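Local atomic coordinates of Lmo0651 protein (Listeria monocytogenes serovar 1/2a, PDB entry 6EP3), a protein that controls expression of the Listeria monocytogenes Agr system, mediates virulence and, as a GntR-family transcription factor, probably binds DNA at specific regulatory sequences. Residues S142-N146 with P147-R151; A52-A56 with Q57-S61. All blocks are in the same frame, centred on the assembly; numbering follows the deposited sequence.

Overall arrangement
Contact 2 lies in the GntR-family DNA-binding part of the chain, and contact 1 in the FCD part. Their centres are about 22 Å apart and they do not touch. Both are local turns, and both are partly buried. They sit at opposite kinds of helix end. Contact 1 starts helix 147-163, and contact 2 ends helix 44-56. The chemistry differs accordingly. In contact 1 two stacked amides carry the packing, and their nitrogens bond to the second subunit, weakly in the case of Asn-146. In contact 2 backbone bonds dominate, over an apolar cluster. Helix 147-163 links the two regions, because its later residues pack on Gln-57 and Ile-59. Both contacts also meet the second subunit.

Contact 1: S142-N146 with P147-R151; sequences SFAEN and PYQVR
Asn-146 and Gln-149 lay their side-chain amides flat against each other. The two planes are 14° apart, and Asn-146 CG lies 3.6 Å from Gln-149 CD. Their nitrogens, Asn-146 ND2 and Gln-149 NE2, come within 3.3 Å, but both are donors and do not bond to each other. Each is used by the second subunit instead. Thr-86 OG1 of the second subunit accepts from Gln-149 NE2, and Gln-82 O of the same subunit accepts a weak bond from Asn-146 ND2. The Asn-146 amide reaches this place with CG anti to the backbone N (chi1 -155°). Its other tip, OD1, lies in the ring plane of Tyr-148 at the edge, 3.6 Å from CD1. Asn-146 is the N-cap of helix 147-163, in the all-helical FCD domain. Its O accepts from Val-150 N at 3.1 Å. Pro-147 follows as the first residue of the helix.

Further back, Ala-144 CB lies 3.9 Å from Gln-149 OE1, and Ser-142 CB is 4.1 Å from Val-150 CG2. A type I turn from Ser-142 to Glu-145 reverses the chain. Ser-142 OG bonds to Cys-139 O, while Lys-97 NZ holds Ala-144 O.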
loop_
_atom_site.group_PDB
_atom_site.type_symbol
_atom_site.label_atom_id
_atom_site.label_comp_id
_atom_site.label_asym_id
_atom_site.label_seq_id
_atom_site.Cartn_x
_atom_site.Cartn_y
_atom_site.Cartn_z
ATOM N N SER B 142 -6.673 12.633 -0.502
ATOM C CA SER B 142 -5.604 13.618 -0.523
ATOM C C SER B 142 -5.879 14.754 0.438
ATOM O O SER B 142 -4.946 15.456 0.840
ATOM C CB SER B 142 -5.431 14.180 -1.933
ATOM O OG SER B 142 -6.322 15.264 -2.149
ATOM N N PHE B 143 -7.144 14.949 0.814
ATOM C CA PHE B 143 -7.425 15.937 1.851
ATOM C C PHE B 143 -6.642 15.674 3.138
ATOM O O PHE B 143 -6.476 16.594 3.946
ATOM C CB PHE B 143 -8.925 15.990 2.148
ATOM C CG PHE B 143 -9.735 16.642 1.056
ATOM C CD1 PHE B 143 -9.111 17.329 0.027
ATOM C CD2 PHE B 143 -11.119 16.572 1.067
ATOM C CE1 PHE B 143 -9.853 17.933 -0.977
ATOM C CE2 PHE B 143 -11.864 17.170 0.072
ATOM C CZ PHE B 143 -11.228 17.853 -0.955
ATOM N N ALA B 144 -6.147 14.452 3.350
ATOM C CA ALA B 144 -5.306 14.178 4.509
ATOM C C ALA B 144 -3.872 14.658 4.335
ATOM O O ALA B 144 -3.125 14.674 5.318
ATOM C CB ALA B 144 -5.291 12.678 4.827
ATOM N N GLU B 145 -3.472 15.041 3.120
ATOM C CA GLU B 145 -2.085 15.403 2.825
ATOM C C GLU B 145 -1.136 14.261 3.182
ATOM O O GLU B 145 -0.176 14.422 3.936
ATOM C CB GLU B 145 -1.680 16.714 3.504
ATOM C CG GLU B 145 -2.367 17.930 2.890
ATOM C CD GLU B 145 -2.868 18.923 3.911
ATOM O OE1 GLU B 145 -4.003 18.742 4.394
ATOM O OE2 GLU B 145 -2.133 19.885 4.223
ATOM N N ASN B 146 -1.428 13.086 2.621
ATOM C CA ASN B 146 -0.638 11.881 2.858
ATOM C C ASN B 146 -0.447 11.182 1.516
ATOM O O ASN B 146 -1.242 10.316 1.111
ATOM C CB ASN B 146 -1.313 10.966 3.879
ATOM C CG ASN B 146 -0.328 10.078 4.593
ATOM O OD1 ASN B 146 0.653 9.627 4.003
ATOM N ND2 ASN B 146 -0.582 9.817 5.870
ATOM N N PRO B 147 0.620 11.541 0.798
ATOM C CA PRO B 147 0.860 10.931 -0.517
ATOM C C PRO B 147 1.052 9.429 -0.454
ATOM O O PRO B 147 0.743 8.739 -1.434
ATOM C CB PRO B 147 2.130 11.644 -1.004
ATOM C CG PRO B 147 2.172 12.930 -0.224
ATOM C CD PRO B 147 1.590 12.601 1.114
ATOM N N TYR B 148 1.572 8.901 0.659
ATOM C CA TYR B 148 1.664 7.450 0.799
ATOM C C TYR B 148 0.284 6.816 0.688
ATOM O O TYR B 148 0.098 5.816 -0.019
ATOM C CB TYR B 148 2.319 7.079 2.132
ATOM C CG TYR B 148 3.725 7.608 2.289
ATOM C CD1 TYR B 148 3.996 8.676 3.135
ATOM C CD2 TYR B 148 4.782 7.030 1.601
ATOM C CE1 TYR B 148 5.283 9.161 3.281
ATOM C CE2 TYR B 148 6.070 7.509 1.737
ATOM C CZ TYR B 148 6.313 8.574 2.579
ATOM O OH TYR B 148 7.592 9.051 2.717
ATOM N N GLN B 149 -0.702 7.401 1.372
ATOM C CA GLN B 149 -2.058 6.874 1.308
ATOM C C GLN B 149 -2.634 7.025 -0.088
ATOM O O GLN B 149 -3.344 6.131 -0.574
ATOM C CB GLN B 149 -2.944 7.575 2.335
ATOM C CG GLN B 149 -2.455 7.438 3.772
ATOM C CD GLN B 149 -3.355 8.157 4.759
ATOM O OE1 GLN B 149 -4.206 8.958 4.367
ATOM N NE2 GLN B 149 -3.182 7.865 6.047
ATOM N N VAL B 150 -2.338 8.146 -0.754
ATOM C CA VAL B 150 -2.818 8.315 -2.125
ATOM C C VAL B 150 -2.262 7.219 -3.033
ATOM O O VAL B 150 -3.000 6.616 -3.822
ATOM C CB VAL B 150 -2.472 9.720 -2.652
ATOM C CG1 VAL B 150 -2.802 9.829 -4.141
ATOM C CG2 VAL B 150 -3.216 10.783 -1.855
ATOM N N ARG B 151 -0.964 6.926 -2.922
ATOM C CA ARG B 151 -0.358 5.898 -3.769
ATOM C C ARG B 151 -0.919 4.515 -3.455
ATOM O O ARG B 151 -1.138 3.700 -4.362
ATOM C CB ARG B 151 1.161 5.892 -3.600
ATOM C CG ARG B 151 1.870 7.155 -4.061
ATOM C CD ARG B 151 3.380 7.009 -3.898
ATOM N NE ARG B 151 3.881 7.657 -2.687
ATOM C CZ ARG B 151 4.205 8.941 -2.594
ATOM N NH1 ARG B 151 4.085 9.734 -3.647
ATOM N NH2 ARG B 151 4.651 9.430 -1.445
#

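Contact 2: A52-A56 with Q57-S61; sequences ATLTA and QGIVS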
loop_
_atom_site.group_PDB
_atom_site.type_symbol
_atom_site.label_atom_id
_atom_site.label_comp_id
_atom_site.label_asym_id
_atom_site.label_seq_id
_atom_site.Cartn_x
_atom_site.Cartn_y
_atom_site.Cartn_z
ATOM N N ALA B 52 9.462 -6.773 -13.042
ATOM C CA ALA B 52 9.813 -5.936 -11.901
ATOM C C ALA B 52 8.653 -5.024 -11.532
ATOM O O ALA B 52 8.246 -4.953 -10.365
ATOM C CB ALA B 52 11.070 -5.123 -12.212
ATOM N N THR B 53 8.068 -4.362 -12.534
ATOM C CA THR B 53 6.929 -3.495 -12.270
ATOM C C THR B 53 5.791 -4.274 -11.627
ATOM O O THR B 53 5.218 -3.835 -10.622
ATOM C CB THR B 53 6.471 -2.820 -13.563
ATOM O OG1 THR B 53 7.586 -2.146 -14.160
ATOM C CG2 THR B 53 5.376 -1.805 -13.275
ATOM N N LEU B 54 5.491 -5.465 -12.149
ATOM C CA LEU B 54 4.403 -6.236 -11.562
ATOM C C LEU B 54 4.772 -6.826 -10.210
ATOM O O LEU B 54 3.874 -7.203 -9.451
ATOM C CB LEU B 54 3.957 -7.342 -12.514
ATOM C CG LEU B 54 3.488 -6.875 -13.890
ATOM C CD1 LEU B 54 3.609 -7.987 -14.900
ATOM C CD2 LEU B 54 2.050 -6.420 -13.784
ATOM N N THR B 55 6.060 -6.872 -9.869
ATOM C CA THR B 55 6.414 -7.201 -8.494
ATOM C C THR B 55 6.208 -6.000 -7.583
ATOM O O THR B 55 5.858 -6.168 -6.410
ATOM C CB THR B 55 7.862 -7.698 -8.410
ATOM O OG1 THR B 55 8.069 -8.733 -9.378
ATOM C CG2 THR B 55 8.150 -8.264 -7.027
ATOM N N ALA B 56 6.397 -4.787 -8.110
ATOM C CA ALA B 56 6.145 -3.584 -7.328
ATOM C C ALA B 56 4.663 -3.392 -7.039
ATOM O O ALA B 56 4.316 -2.704 -6.072
ATOM C CB ALA B 56 6.700 -2.358 -8.053
ATOM N N GLN B 57 3.786 -3.989 -7.845
ATOM C CA GLN B 57 2.347 -3.867 -7.669
ATOM C C GLN B 57 1.750 -5.042 -6.908
ATOM O O GLN B 57 0.526 -5.118 -6.762
ATOM C CB GLN B 57 1.662 -3.722 -9.032
ATOM C CG GLN B 57 2.146 -2.534 -9.853
ATOM C CD GLN B 57 1.631 -2.550 -11.281
ATOM O OE1 GLN B 57 1.531 -3.606 -11.905
ATOM N NE2 GLN B 57 1.289 -1.377 -11.801
ATOM N N GLY B 58 2.584 -5.954 -6.414
ATOM C CA GLY B 58 2.088 -7.101 -5.683
ATOM C C GLY B 58 1.417 -8.153 -6.531
ATOM O O GLY B 58 0.865 -9.112 -5.983
ATOM N N ILE B 59 1.460 -8.011 -7.856
ATOM C CA ILE B 59 0.831 -8.992 -8.730
ATOM C C ILE B 59 1.715 -10.221 -8.889
ATOM O O ILE B 59 1.210 -11.347 -8.996
ATOM C CB ILE B 59 0.503 -8.340 -10.086
ATOM C CG1 ILE B 59 -0.385 -7.110 -9.877
ATOM C CG2 ILE B 59 -0.139 -9.341 -11.037
ATOM C CD1 ILE B 59 -0.705 -6.354 -11.152
ATOM N N VAL B 60 3.032 -10.039 -8.875
ATOM C CA VAL B 60 3.981 -11.136 -8.990
ATOM C C VAL B 60 4.867 -11.120 -7.757
ATOM O O VAL B 60 5.239 -10.049 -7.262
ATOM C CB VAL B 60 4.818 -11.018 -10.281
ATOM C CG1 VAL B 60 6.049 -11.921 -10.225
ATOM C CG2 VAL B 60 3.964 -11.331 -11.500
ATOM N N SER B 61 5.192 -12.310 -7.254
ATOM C CA SER B 61 6.081 -12.480 -6.113
ATOM C C SER B 61 7.277 -13.302 -6.565
ATOM O O SER B 61 7.106 -14.401 -7.104
ATOM C CB SER B 61 5.370 -13.167 -4.943
ATOM O OG SER B 61 4.500 -12.275 -4.273
#
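A Schellman motif ends helix 44-56, with Gly-58 N bonded to Thr-55 O at 3.3 Å and Ile-59 N weakly bonded to Leu-54 O at 3.0 Å. Gly-58 has a positive phi (73°), which turns the chain off the helix. Leu-54 O is gripped twice, since it also accepts from Val-60 N at 3.0 Å. That donor stands well above the carbonyl plane, 50° out of it. The bond ties the first residue of strand 60-63 to the last helical turn. Gln-57 N adds a weak bond to Thr-53 O.

Beside these bonds, the Leu-54 side chain meets three residues. CD2 lies 3.8 Å from Ile-59 CD1, and CB is 4.1 Å from Val-60 CG2. CD2 also comes to 3.4 Å from Gln-57 OE1. That oxygen is held by Tyr-13 OH of helix 8-21, and the Tyr-13 side chain also packs on Leu-54 and Thr-53.

The arrangement is that of a winged helix. Helix 44-56 is the third helix of the DNA-binding part, the place of the recognition helix in this fold, and strands 60-63 and 67-70 form the wing hairpin.

Thr-55 CA makes a CH···O contact with Val-60 O at 3.3 Å, with an angle of 156° at the hydrogen. Thr-55 CG2 touches the same oxygen, while OG1, beside the backbone N, bonds to Ile-51 O.

Farther out, Ile-59 and Val-60 pack on Leu-70 of the partner strand. Ile-59 also meets Phe-158 and Phe-163 of helix 147-163. Thr-55 and Ala-56 pack on Ala-56 and Thr-55 of the second subunit.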